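Antifreeze protein (Marinomonas primoryensis, PDB 3P4G) binds ice through a long calcium-dependent, right-handed beta-helix, probably by means of ordered surface waters, and so acts as a hyperactive antifreeze protein. Local coordinates at residues A[276-287]-A[300-311]. Sequence-based numbering, arbitrary orientation.
Sequences GDDSIYLKFYTK and VANFEHIRVSDG. With CA (calcium ion), chain Q; CA (calcium ion), chain P.
A first torsion of -171° carries the D277 carboxylate away from its own backbone N and over to H305, whose own first torsion (-48°) sets CG opposite the carbonyl carbon and brings the imidazole over to meet it. H305 NE2 donates a hydrogen bond to D277 OD1 at 2.8 Å, close to the ring plane, on the syn side but 33° out of the plane of a carboxylate turned perpendicular to the imidazole. A leucine here would probably leave D277 OD1 without its donor and free the carboxylate to turn, and S316 N would lose its acceptor. Next to it, E304 bends at chi2 and grips a calcium ion with both carboxylate oxygens, while its OE1 also accepts a hydrogen bond from D278 N (2.8 Å), which comes from above the carboxylate plane. G276 O and D278 OD2 bind the same ion, N274 O and two waters complete its shell, and D278 OD1 reaches a second calcium, illustrating how one aspartate links successive sites of a calcium-bound beta-helix. Parallel pairing continues from here, R307 N meeting I280 O at 3.0 Å. On the inner face, I280 CB sits over the F303 ring, 3.8 Å from its centroid, and V300 meets I280 CD1; on the other, R307 CG slants across the CD1-CE1 side of the Y281 ring, 3.6 Å from CD1. Strand 305-308 thus extends the stack beyond 279-282, which pairs on its other edge with strand 260-263, while helix 287-290 packs Y290 against I306 and V308, and strand 311-314 follows antiparallel.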
loop_
_atom_site.group_PDB
_atom_site.type_symbol
_atom_site.label_atom_id
_atom_site.label_comp_id
_atom_site.label_asym_id
_atom_site.label_seq_id
_atom_site.Cartn_x
_atom_site.Cartn_y
_atom_site.Cartn_z
ATOM N N GLY A 276 12.468 22.643 9.989
ATOM C CA GLY A 276 13.395 21.619 10.512
ATOM C C GLY A 276 14.712 21.727 9.774
ATOM O O GLY A 276 14.919 22.599 8.874
ATOM N N ASP A 277 15.609 20.807 10.118
ATOM C CA ASP A 277 16.996 20.797 9.636
ATOM C C ASP A 277 17.059 19.787 8.517
ATOM O O ASP A 277 17.049 18.573 8.749
ATOM C CB ASP A 277 17.898 20.382 10.792
ATOM C CG ASP A 277 19.349 20.555 10.477
ATOM O OD1 ASP A 277 19.693 21.635 9.950
ATOM O OD2 ASP A 277 20.140 19.632 10.790
ATOM N N ASP A 278 17.002 20.299 7.291
ATOM C CA ASP A 278 16.756 19.455 6.123
ATOM C C ASP A 278 17.982 19.378 5.197
ATOM O O ASP A 278 18.690 20.394 4.951
ATOM C CB ASP A 278 15.531 19.973 5.389
ATOM C CG ASP A 278 14.288 19.986 6.287
ATOM O OD1 ASP A 278 13.800 18.899 6.687
ATOM O OD2 ASP A 278 13.824 21.092 6.621
ATOM N N SER A 279 18.178 18.168 4.644
ATOM C CA SER A 279 19.317 17.809 3.797
ATOM C C SER A 279 18.889 17.280 2.451
ATOM O O SER A 279 17.899 16.542 2.344
ATOM C CB SER A 279 20.193 16.709 4.459
ATOM O OG SER A 279 20.653 17.099 5.756
ATOM N N ILE A 280 19.643 17.661 1.442
ATOM C CA ILE A 280 19.361 17.150 0.089
ATOM C C ILE A 280 20.674 16.694 -0.521
ATOM O O ILE A 280 21.687 17.403 -0.436
ATOM C CB ILE A 280 18.583 18.170 -0.808
ATOM C CG1 ILE A 280 18.147 17.504 -2.132
ATOM C CG2 ILE A 280 19.405 19.470 -1.139
ATOM C CD1 ILE A 280 17.346 18.416 -3.065
ATOM N N TYR A 281 20.635 15.552 -1.224
ATOM C CA TYR A 281 21.797 15.044 -1.909
ATOM C C TYR A 281 21.435 14.980 -3.388
ATOM O O TYR A 281 20.549 14.235 -3.773
ATOM C CB TYR A 281 22.096 13.627 -1.403
ATOM C CG TYR A 281 23.298 12.943 -2.020
ATOM C CD1 TYR A 281 24.351 13.681 -2.602
ATOM C CD2 TYR A 281 23.426 11.543 -1.950
ATOM C CE1 TYR A 281 25.451 13.060 -3.144
ATOM C CE2 TYR A 281 24.556 10.895 -2.522
ATOM C CZ TYR A 281 25.555 11.668 -3.097
ATOM O OH TYR A 281 26.676 11.058 -3.671
ATOM N N LEU A 282 22.124 15.780 -4.180
ATOM C CA LEU A 282 21.914 15.851 -5.636
ATOM C C LEU A 282 22.985 14.994 -6.282
ATOM O O LEU A 282 24.018 15.508 -6.734
ATOM C CB LEU A 282 22.061 17.297 -6.112
ATOM C CG LEU A 282 21.078 18.318 -5.490
ATOM C CD1 LEU A 282 21.426 19.770 -5.855
ATOM C CD2 LEU A 282 19.636 18.006 -5.947
ATOM N N LYS A 283 22.745 13.689 -6.333
ATOM C CA LYS A 283 23.806 12.757 -6.762
ATOM C C LYS A 283 24.122 12.923 -8.258
ATOM O O LYS A 283 25.230 12.601 -8.714
ATOM C CB LYS A 283 23.336 11.340 -6.483
ATOM C CG LYS A 283 24.326 10.208 -6.784
ATOM C CD LYS A 283 23.864 8.945 -6.016
ATOM C CE LYS A 283 25.058 8.052 -5.706
ATOM N NZ LYS A 283 25.547 7.308 -6.927
ATOM N N PHE A 284 23.171 13.457 -9.025
ATOM C CA PHE A 284 23.288 13.556 -10.493
ATOM C C PHE A 284 24.095 14.774 -10.983
ATOM O O PHE A 284 24.525 14.809 -12.145
ATOM C CB PHE A 284 21.880 13.562 -11.107
ATOM C CG PHE A 284 21.828 13.403 -12.627
ATOM C CD1 PHE A 284 21.922 12.153 -13.216
ATOM C CD2 PHE A 284 21.629 14.526 -13.455
ATOM C CE1 PHE A 284 21.827 12.005 -14.620
ATOM C CE2 PHE A 284 21.544 14.400 -14.850
ATOM C CZ PHE A 284 21.624 13.115 -15.418
ATOM N N TYR A 285 24.318 15.742 -10.103
ATOM C CA TYR A 285 24.930 17.019 -10.484
ATOM C C TYR A 285 26.235 17.228 -9.757
ATOM O O TYR A 285 26.302 17.058 -8.538
ATOM C CB TYR A 285 23.985 18.166 -10.117
ATOM C CG TYR A 285 22.647 18.091 -10.806
ATOM C CD1 TYR A 285 21.539 17.434 -10.187
ATOM C CD2 TYR A 285 22.472 18.678 -12.071
ATOM C CE1 TYR A 285 20.309 17.395 -10.812
ATOM C CE2 TYR A 285 21.255 18.628 -12.711
ATOM C CZ TYR A 285 20.180 17.971 -12.083
ATOM O OH TYR A 285 18.978 17.942 -12.712
ATOM N N THR A 286 27.275 17.589 -10.499
ATOM C CA THR A 286 28.545 17.948 -9.870
ATOM C C THR A 286 28.558 19.439 -9.522
ATOM O O THR A 286 27.713 20.185 -10.018
ATOM C CB THR A 286 29.750 17.624 -10.791
ATOM O OG1 THR A 286 29.603 18.295 -12.050
ATOM C CG2 THR A 286 29.841 16.116 -11.085
ATOM N N LYS A 287 29.519 19.882 -8.706
ATOM C CA LYS A 287 29.627 21.313 -8.390
ATOM C C LYS A 287 29.564 22.214 -9.633
ATOM O O LYS A 287 28.876 23.232 -9.634
ATOM C CB LYS A 287 30.908 21.620 -7.621
ATOM C CG LYS A 287 30.816 21.345 -6.182
ATOM C CD LYS A 287 32.093 21.774 -5.501
ATOM C CE LYS A 287 32.078 21.410 -4.018
ATOM N NZ LYS A 287 33.275 22.041 -3.411
ATOM N N VAL A 300 16.540 24.426 -4.903
ATOM C CA VAL A 300 17.008 23.681 -3.698
ATOM C C VAL A 300 17.494 24.571 -2.570
ATOM O O VAL A 300 17.901 24.051 -1.522
ATOM C CB VAL A 300 18.105 22.596 -4.033
ATOM C CG1 VAL A 300 17.542 21.566 -5.041
ATOM C CG2 VAL A 300 19.417 23.262 -4.524
ATOM N N ALA A 301 17.477 25.883 -2.802
ATOM C CA ALA A 301 17.991 26.860 -1.845
ATOM C C ALA A 301 17.331 26.837 -0.486
ATOM O O ALA A 301 17.949 27.274 0.497
ATOM C CB ALA A 301 17.904 28.255 -2.421
ATOM N N ASN A 302 16.106 26.323 -0.404
ATOM C CA ASN A 302 15.411 26.264 0.869
ATOM C C ASN A 302 16.033 25.204 1.831
ATOM O O ASN A 302 15.850 25.301 3.047
ATOM C CB ASN A 302 13.918 26.042 0.648
ATOM C CG ASN A 302 13.623 24.694 0.010
ATOM O OD1 ASN A 302 13.581 24.549 -1.249
ATOM N ND2 ASN A 302 13.489 23.706 0.836
ATOM N N PHE A 303 16.836 24.280 1.272
ATOM C CA PHE A 303 17.470 23.226 2.089
ATOM C C PHE A 303 18.643 23.757 2.900
ATOM O O PHE A 303 19.480 24.489 2.370
ATOM C CB PHE A 303 17.927 22.058 1.247
ATOM C CG PHE A 303 16.816 21.107 0.929
ATOM C CD1 PHE A 303 15.936 21.378 -0.131
ATOM C CD2 PHE A 303 16.636 19.934 1.711
ATOM C CE1 PHE A 303 14.833 20.480 -0.389
ATOM C CE2 PHE A 303 15.576 19.037 1.461
ATOM C CZ PHE A 303 14.682 19.307 0.406
ATOM N N GLU A 304 18.691 23.374 4.182
ATOM C CA GLU A 304 19.815 23.792 5.031
ATOM C C GLU A 304 21.163 23.168 4.601
ATOM O O GLU A 304 22.223 23.801 4.730
ATOM C CB GLU A 304 19.517 23.524 6.503
ATOM C CG GLU A 304 18.444 24.424 7.065
ATOM C CD GLU A 304 17.011 24.041 6.733
ATOM O OE1 GLU A 304 16.713 22.894 6.282
ATOM O OE2 GLU A 304 16.157 24.901 7.005
ATOM N N HIS A 305 21.134 21.942 4.108
ATOM C CA HIS A 305 22.359 21.249 3.767
ATOM C C HIS A 305 22.233 20.684 2.389
ATOM O O HIS A 305 21.251 20.022 2.091
ATOM C CB HIS A 305 22.639 20.113 4.757
ATOM C CG HIS A 305 22.509 20.544 6.182
ATOM N ND1 HIS A 305 23.521 21.199 6.853
ATOM C CD2 HIS A 305 21.438 20.553 7.008
ATOM C CE1 HIS A 305 23.098 21.513 8.067
ATOM N NE2 HIS A 305 21.837 21.127 8.191
ATOM N N ILE A 306 23.273 20.849 1.587
ATOM C CA ILE A 306 23.184 20.461 0.179
ATOM C C ILE A 306 24.488 19.815 -0.236
ATOM O O ILE A 306 25.544 20.452 -0.190
ATOM C CB ILE A 306 22.869 21.642 -0.808
ATOM C CG1 ILE A 306 21.616 22.408 -0.367
ATOM C CG2 ILE A 306 22.724 21.103 -2.271
ATOM C CD1 ILE A 306 21.390 23.756 -1.213
ATOM N N ARG A 307 24.410 18.539 -0.596
ATOM C CA ARG A 307 25.581 17.831 -1.113
ATOM C C ARG A 307 25.368 17.564 -2.599
ATOM O O ARG A 307 24.263 17.261 -3.012
ATOM C CB ARG A 307 25.790 16.503 -0.336
ATOM C CG ARG A 307 26.923 15.634 -0.952
ATOM C CD ARG A 307 27.254 14.433 -0.111
ATOM N NE ARG A 307 27.810 14.788 1.211
ATOM C CZ ARG A 307 29.079 15.117 1.457
ATOM N NH1 ARG A 307 29.984 15.160 0.478
ATOM N NH2 ARG A 307 29.456 15.380 2.706
ATOM N N VAL A 308 26.424 17.698 -3.407
ATOM C CA VAL A 308 26.346 17.335 -4.847
ATOM C C VAL A 308 27.273 16.155 -5.095
ATOM O O VAL A 308 27.821 15.601 -4.137
ATOM C CB VAL A 308 26.591 18.561 -5.772
ATOM C CG1 VAL A 308 25.484 19.615 -5.565
ATOM C CG2 VAL A 308 27.966 19.196 -5.518
ATOM N N SER A 309 27.466 15.748 -6.360
ATOM C CA SER A 309 28.126 14.435 -6.573
ATOM C C SER A 309 29.579 14.405 -6.121
ATOM O O SER A 309 30.118 13.337 -5.757
ATOM C CB SER A 309 28.049 14.019 -8.043
ATOM O OG SER A 309 28.841 14.900 -8.812
ATOM N N ASP A 310 30.230 15.566 -6.180
ATOM C CA ASP A 310 31.657 15.658 -5.899
ATOM C C ASP A 310 31.986 16.653 -4.777
ATOM O O ASP A 310 33.088 17.224 -4.723
ATOM C CB ASP A 310 32.442 15.975 -7.187
ATOM C CG ASP A 310 32.066 17.343 -7.811
ATOM O OD1 ASP A 310 31.021 17.932 -7.438
ATOM O OD2 ASP A 310 32.849 17.837 -8.663
ATOM N N GLY A 311 31.032 16.886 -3.886
ATOM C CA GLY A 311 31.348 17.696 -2.689
ATOM C C GLY A 311 30.146 18.374 -2.070
ATOM O O GLY A 311 29.030 18.028 -2.378
HETATM CA CA CA Q . 14.176 23.410 6.809
HETATM CA CA CA P . 11.628 19.351 7.402
HETATM O O HOH W 1 13.999 23.809 4.449
HETATM O O HOH W 2 13.281 25.442 7.908
#